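Type IV secretion system protein DotB (Yersinia pseudotuberculosis IP 31758, PDB 6GEF) is an AAA+ ATPase that probably hydrolyses ATP to help drive a type IVb secretion system. Local coordinates at residues A39-K42 with D43-E47; S93-S96 with S97-T100; A274-A277 with A278-H282. All coordinates share one frame; numbering follows the deposited sequence.

Interaction 1 of 3, residues A39-K42 with D43-E47; sequences AQFK and DTVLE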
loop_
_atom_site.group_PDB
_atom_site.type_symbol
_atom_site.label_atom_id
_atom_site.label_comp_id
_atom_site.label_asym_id
_atom_site.label_seq_id
_atom_site.Cartn_x
_atom_site.Cartn_y
_atom_site.Cartn_z
ATOM N N ALA A 39 -29.606 15.308 41.806
ATOM C CA ALA A 39 -30.820 14.685 42.304
ATOM C C ALA A 39 -32.033 15.113 41.472
ATOM O O ALA A 39 -32.914 14.293 41.187
ATOM C CB ALA A 39 -31.020 15.007 43.767
ATOM N N GLN A 40 -32.102 16.394 41.087
ATOM C CA GLN A 40 -33.198 16.875 40.292
ATOM C C GLN A 40 -33.068 16.523 38.822
ATOM O O GLN A 40 -34.073 16.441 38.102
ATOM C CB GLN A 40 -33.372 18.384 40.452
ATOM C CG GLN A 40 -32.092 19.146 40.460
ATOM C CD GLN A 40 -32.213 20.536 41.088
ATOM O OE1 GLN A 40 -31.221 21.260 41.171
ATOM N NE2 GLN A 40 -33.447 20.919 41.549
ATOM N N PHE A 41 -31.864 16.291 38.340
ATOM C CA PHE A 41 -31.687 15.622 37.043
ATOM C C PHE A 41 -32.199 14.188 37.069
ATOM O O PHE A 41 -32.940 13.771 36.182
ATOM C CB PHE A 41 -30.212 15.658 36.630
ATOM C CG PHE A 41 -29.942 15.000 35.318
ATOM C CD1 PHE A 41 -30.619 15.371 34.160
ATOM C CD2 PHE A 41 -28.979 14.021 35.215
ATOM C CE1 PHE A 41 -30.358 14.738 32.966
ATOM C CE2 PHE A 41 -28.721 13.378 33.996
ATOM C CZ PHE A 41 -29.407 13.741 32.886
ATOM N N LYS A 42 -31.832 13.437 38.095
ATOM C CA LYS A 42 -32.365 12.071 38.253
ATOM C C LYS A 42 -33.893 12.091 38.351
ATOM O O LYS A 42 -34.550 11.224 37.800
ATOM C CB LYS A 42 -31.754 11.417 39.498
ATOM C CG LYS A 42 -30.251 11.228 39.398
ATOM C CD LYS A 42 -29.720 10.415 40.574
ATOM C CE LYS A 42 -28.516 9.568 40.171
ATOM N NZ LYS A 42 -27.607 9.344 41.334
ATOM N N ASP A 43 -34.444 13.093 39.039
ATOM C CA ASP A 43 -35.889 13.241 39.092
ATOM C C ASP A 43 -36.468 13.636 37.763
ATOM O O ASP A 43 -37.642 13.354 37.490
ATOM C CB ASP A 43 -36.284 14.231 40.199
ATOM C CG ASP A 43 -35.925 13.718 41.595
ATOM O OD1 ASP A 43 -35.248 12.638 41.720
ATOM O OD2 ASP A 43 -36.309 14.416 42.548
ATOM N N THR A 44 -35.706 14.339 36.931
ATOM C CA THR A 44 -36.152 14.652 35.571
ATOM C C THR A 44 -36.209 13.394 34.730
ATOM O O THR A 44 -37.166 13.207 33.970
ATOM C CB THR A 44 -35.247 15.722 34.953
ATOM O OG1 THR A 44 -35.132 16.829 35.856
ATOM C CG2 THR A 44 -35.815 16.196 33.624
ATOM N N VAL A 45 -35.188 12.556 34.794
ATOM C CA VAL A 45 -35.168 11.343 34.002
ATOM C C VAL A 45 -36.202 10.384 34.517
ATOM O O VAL A 45 -36.732 9.539 33.748
ATOM C CB VAL A 45 -33.748 10.747 33.904
ATOM C CG1 VAL A 45 -32.705 11.815 34.154
ATOM C CG2 VAL A 45 -33.601 9.588 34.846
ATOM N N LEU A 46 -36.468 10.343 35.811
ATOM C CA LEU A 46 -37.556 9.522 36.358
ATOM C C LEU A 46 -38.924 10.074 35.952
ATOM O O LEU A 46 -39.840 9.297 35.691
ATOM C CB LEU A 46 -37.426 9.410 37.865
ATOM C CG LEU A 46 -36.439 8.369 38.390
ATOM C CD1 LEU A 46 -36.120 8.689 39.877
ATOM C CD2 LEU A 46 -37.029 6.967 38.219
ATOM N N GLU A 47 -39.078 11.380 35.914
ATOM C CA GLU A 47 -40.293 11.977 35.394
ATOM C C GLU A 47 -40.522 11.580 33.935
ATOM O O GLU A 47 -41.625 11.187 33.560
ATOM C CB GLU A 47 -40.250 13.509 35.568
ATOM C CG GLU A 47 -41.312 14.263 34.773
ATOM C CD GLU A 47 -42.699 13.820 35.093
ATOM O OE1 GLU A 47 -43.648 14.452 34.601
ATOM O OE2 GLU A 47 -42.883 12.833 35.844
#

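Interaction 2 of 3, residues S93-S96 with S97-T100; sequences SGSS and SVLT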
loop_
_atom_site.group_PDB
_atom_site.type_symbol
_atom_site.label_atom_id
_atom_site.label_comp_id
_atom_site.label_asym_id
_atom_site.label_seq_id
_atom_site.Cartn_x
_atom_site.Cartn_y
_atom_site.Cartn_z
ATOM N N SER A 93 -22.150 11.639 32.235
ATOM C CA SER A 93 -20.841 11.086 31.876
ATOM C C SER A 93 -20.260 10.260 33.033
ATOM O O SER A 93 -19.681 9.215 32.799
ATOM C CB SER A 93 -19.895 12.208 31.477
ATOM O OG SER A 93 -19.458 12.946 32.611
ATOM N N GLY A 94 -20.430 10.745 34.256
ATOM C CA GLY A 94 -19.663 10.223 35.372
ATOM C C GLY A 94 -18.220 10.657 35.424
ATOM O O GLY A 94 -17.489 10.140 36.249
ATOM N N SER A 95 -17.806 11.624 34.605
ATOM C CA SER A 95 -16.439 12.093 34.564
ATOM C C SER A 95 -16.411 13.607 34.703
ATOM O O SER A 95 -17.248 14.306 34.112
ATOM C CB SER A 95 -15.763 11.689 33.237
ATOM O OG SER A 95 -14.520 12.363 33.081
ATOM N N SER A 96 -15.445 14.110 35.470
ATOM C CA SER A 96 -15.130 15.537 35.444
ATOM C C SER A 96 -14.414 15.961 34.144
ATOM O O SER A 96 -14.306 17.145 33.883
ATOM C CB SER A 96 -14.292 15.922 36.647
ATOM O OG SER A 96 -13.207 14.992 36.829
ATOM N N SER A 97 -13.903 14.991 33.377
ATOM C CA SER A 97 -12.973 15.294 32.305
ATOM C C SER A 97 -13.679 15.557 30.961
ATOM O O SER A 97 -13.013 15.600 29.927
ATOM C CB SER A 97 -11.952 14.141 32.142
ATOM O OG SER A 97 -12.521 12.901 32.513
ATOM N N VAL A 98 -14.993 15.742 30.959
ATOM C CA VAL A 98 -15.765 15.596 29.748
ATOM C C VAL A 98 -15.390 16.669 28.703
ATOM O O VAL A 98 -15.270 16.377 27.516
ATOM C CB VAL A 98 -17.277 15.618 30.050
ATOM C CG1 VAL A 98 -17.678 14.347 30.761
ATOM C CG2 VAL A 98 -17.650 16.839 30.874
ATOM N N LEU A 99 -15.167 17.889 29.172
ATOM C CA LEU A 99 -14.734 18.950 28.273
ATOM C C LEU A 99 -13.288 18.748 27.834
ATOM O O LEU A 99 -12.917 19.125 26.708
ATOM C CB LEU A 99 -14.909 20.331 28.920
ATOM C CG LEU A 99 -16.337 20.923 28.720
ATOM C CD1 LEU A 99 -17.384 20.114 29.479
ATOM C CD2 LEU A 99 -16.355 22.396 29.076
ATOM N N THR A 100 -12.452 18.177 28.685
ATOM C CA THR A 100 -11.117 17.762 28.262
ATOM C C THR A 100 -11.186 16.791 27.080
ATOM O O THR A 100 -10.511 17.002 26.070
ATOM C CB THR A 100 -10.359 17.122 29.440
ATOM O OG1 THR A 100 -10.903 17.589 30.674
ATOM C CG2 THR A 100 -8.892 17.464 29.392
#

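Interaction 3 of 3, residues A274-A277 with A278-H282; sequences AFEA and ANTGH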
loop_
_atom_site.group_PDB
_atom_site.type_symbol
_atom_site.label_atom_id
_atom_site.label_comp_id
_atom_site.label_asym_id
_atom_site.label_seq_id
_atom_site.Cartn_x
_atom_site.Cartn_y
_atom_site.Cartn_z
ATOM N N ALA A 274 -24.504 -16.258 7.153
ATOM C CA ALA A 274 -25.840 -16.751 7.519
ATOM C C ALA A 274 -26.146 -18.060 6.808
ATOM O O ALA A 274 -26.671 -18.988 7.403
ATOM C CB ALA A 274 -26.887 -15.687 7.201
ATOM N N PHE A 275 -25.849 -18.134 5.510
ATOM C CA PHE A 275 -26.071 -19.381 4.782
ATOM C C PHE A 275 -25.303 -20.529 5.401
ATOM O O PHE A 275 -25.837 -21.623 5.582
ATOM C CB PHE A 275 -25.699 -19.185 3.298
ATOM C CG PHE A 275 -26.704 -18.415 2.514
ATOM C CD1 PHE A 275 -28.026 -18.288 2.975
ATOM C CD2 PHE A 275 -26.357 -17.819 1.320
ATOM C CE1 PHE A 275 -28.961 -17.567 2.255
ATOM C CE2 PHE A 275 -27.305 -17.086 0.589
ATOM C CZ PHE A 275 -28.587 -16.959 1.058
ATOM N N GLU A 276 -24.025 -20.327 5.690
ATOM C CA GLU A 276 -23.190 -21.373 6.282
ATOM C C GLU A 276 -23.750 -21.811 7.640
ATOM O O GLU A 276 -23.895 -23.000 7.905
ATOM C CB GLU A 276 -21.743 -20.923 6.398
ATOM C CG GLU A 276 -20.835 -21.894 7.117
ATOM C CD GLU A 276 -19.381 -21.455 7.190
ATOM O OE1 GLU A 276 -18.516 -22.286 7.557
ATOM O OE2 GLU A 276 -19.038 -20.269 6.963
ATOM N N ALA A 277 -24.049 -20.855 8.505
ATOM C CA ALA A 277 -24.614 -21.162 9.813
ATOM C C ALA A 277 -25.906 -21.969 9.676
ATOM O O ALA A 277 -26.068 -23.020 10.311
ATOM C CB ALA A 277 -24.868 -19.888 10.609
ATOM N N ALA A 278 -26.817 -21.516 8.839
ATOM C CA ALA A 278 -28.058 -22.247 8.614
ATOM C C ALA A 278 -27.808 -23.656 8.102
ATOM O O ALA A 278 -28.473 -24.602 8.525
ATOM C CB ALA A 278 -28.974 -21.471 7.669
ATOM N N ASN A 279 -26.830 -23.801 7.226
ATOM C CA ASN A 279 -26.568 -25.080 6.552
ATOM C C ASN A 279 -25.760 -26.038 7.371
ATOM O O ASN A 279 -25.714 -27.220 7.037
ATOM C CB ASN A 279 -25.920 -24.842 5.182
ATOM C CG ASN A 279 -26.946 -24.437 4.117
ATOM O OD1 ASN A 279 -28.097 -24.826 4.157
ATOM N ND2 ASN A 279 -26.538 -23.649 3.168
ATOM N N THR A 280 -25.119 -25.577 8.434
ATOM C CA THR A 280 -24.635 -26.464 9.503
ATOM C C THR A 280 -25.762 -26.966 10.419
ATOM O O THR A 280 -25.583 -27.944 11.105
ATOM C CB THR A 280 -23.548 -25.819 10.320
ATOM O OG1 THR A 280 -24.119 -24.826 11.172
ATOM C CG2 THR A 280 -22.493 -25.199 9.404
ATOM N N GLY A 281 -26.902 -26.295 10.406
ATOM C CA GLY A 281 -28.161 -26.943 10.683
ATOM C C GLY A 281 -28.826 -26.488 11.958
ATOM O O GLY A 281 -29.373 -27.302 12.729
ATOM N N HIS A 282 -28.777 -25.189 12.217
ATOM C CA HIS A 282 -29.301 -24.611 13.454
ATOM C C HIS A 282 -29.892 -23.262 13.124
ATOM O O HIS A 282 -29.307 -22.514 12.332
ATOM C CB HIS A 282 -28.189 -24.458 14.494
ATOM C CG HIS A 282 -27.108 -23.507 14.078
ATOM N ND1 HIS A 282 -25.926 -23.921 13.492
ATOM C CD2 HIS A 282 -27.018 -22.164 14.191
ATOM C CE1 HIS A 282 -25.175 -22.869 13.250
ATOM N NE2 HIS A 282 -25.818 -21.794 13.662
#

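Interaction 1 of 3, residues A39-K42 with D43-E47
K42 and D43 sit at the middle of this helical turn, each tied to a residue four places away. The carbonyl of K42 accepts the backbone N-H of L46 (N to O 2.9 Å). The L46 side chain folds back over the same oxygen, with CG 3.5 Å from K42 O. D43 N bonds back to A39 O at 2.9 Å, and D43 CB comes within 3.5 Å of A39 O. D43 OD1 makes no bond to that oxygen. On the buried face, F41 holds CG anti to its backbone N (chi1 -180°). This sends the ring out from the helix, where V45 CG1 lies over one face, 4.0 Å from the centroid. This CH-pi contact is somewhat uncertain, since CG1 is modelled too close to F41 O. Q40 O is gripped twice by T44, through N (2.9 Å) and through OG1 (2.5 Å). T44 OG1 also bonds to Y29. F41 and V45 reach M150 of strand 143-153, and F41, K42, V45 and L46 all touch strand 108-115. The arrangement is that of an amphipathic helix, 38-50, laid on an antiparallel sheet.

Interaction 2 of 3, residues S93-S96 with S97-T100
An ST turn ends helix 82-93, and the S93 that makes it touches V98, the second residue of the other segment. S93 OG accepts the backbone N-H of S95, with OG to N 2.9 Å and a nearly straight bond of 169°. A chi1 of 74° sets this hydroxyl between the S93 backbone N and carbonyl carbon, where it can face the turn. It also bonds back to A89 O and L90 O, so the oxygen is shared between the last helical turn and the residues that follow. V98 CG1 packs against the side chain of S93 and against S95, 3.4 Å from S95 O and 4.1 Å from S95 CB. G94 turns the chain out of the helix with a positive phi of 75°. The result is a short helix-loop-helix connection, 94-97, between helices 82-93 and 98-104. In it S95 OG takes the N-H of S97, OG to N 2.7 Å, but the place of OG is doubtful. S97 stands at the N-cap position of helix 98-104, yet its side chain makes no capping bond. T100 OG1 gives a weak bond to S97 O at 3.0 Å. V98 is buried against A89, S96 touches L90, and L99 reaches E86 on helix 82-93.

Interaction 3 of 3, residues A274-A277 with A278-H282
The last two turns of helix 268-280 keep regular bonds, A278 N to A274 O, N279 N to F275 O and T280 N to E276 O, each 2.9 Å, before G281 leaves the helix with a phi of 113°. The carbonyl of A277 takes one hydroxyl bond and two weak N-H bonds. T280 OG1 donates to A277 O at 2.8 Å. The N-H groups of T280 and G281 add the weak ones. With chi1 at 74°, T280 OG1 lies between its own backbone N and carbonyl carbon, where it can turn back to this carbonyl. H282 then folds over it. A277 O sits 3.0 Å above one face of the imidazole, displaced toward its rim. The ring therefore meets the oxygen with its face, and ND1 is badly angled for a bond to it. H282 NE2 lies 3.7 Å from A277 CB, so the ring packs on the methyl as well. Its chi1 of 63° helps swing it back to the helix end. E276 and T280 line up on one side of the helix, with E276 CG 4.3 Å from T280 CG2. E276 is extended; its OE1 bonds to S187 of the second subunit, where K185 and S187, in a probable P-loop, pack on E276 and T280 respectively. Within its own subunit, F275 touches D315, L316 and T319 of helix 306-319, and A274, F275 and A278 touch I179 of strand 179-183. The helix is the middle element of a beta-alpha-beta unit, connecting the adjacent parallel strands 259-264 and 284-288, and H282 lies just ahead of the second strand, touching P257.

All three are local contacts, and each has a buried and an exposed side: F41, T44 and V45 against A39 and D43, S93 and V98 against S96, A277 and H282 against N279 and G281. Interactions 1 and 2 lie on the same side of the chain's centre, with centres about 20 Å apart. Interaction 1 covers most of helix 38-50, from near its start, on the antiparallel sheet. It adds a less certain CH-pi contact to backbone bonds. Interaction 2 joins two helices through serine hydroxyls and one valine. Interaction 3 belongs to the mixed, mostly parallel sheet and touches another subunit. Interactions 2 and 3 each include a helix end followed by a glycine with positive phi.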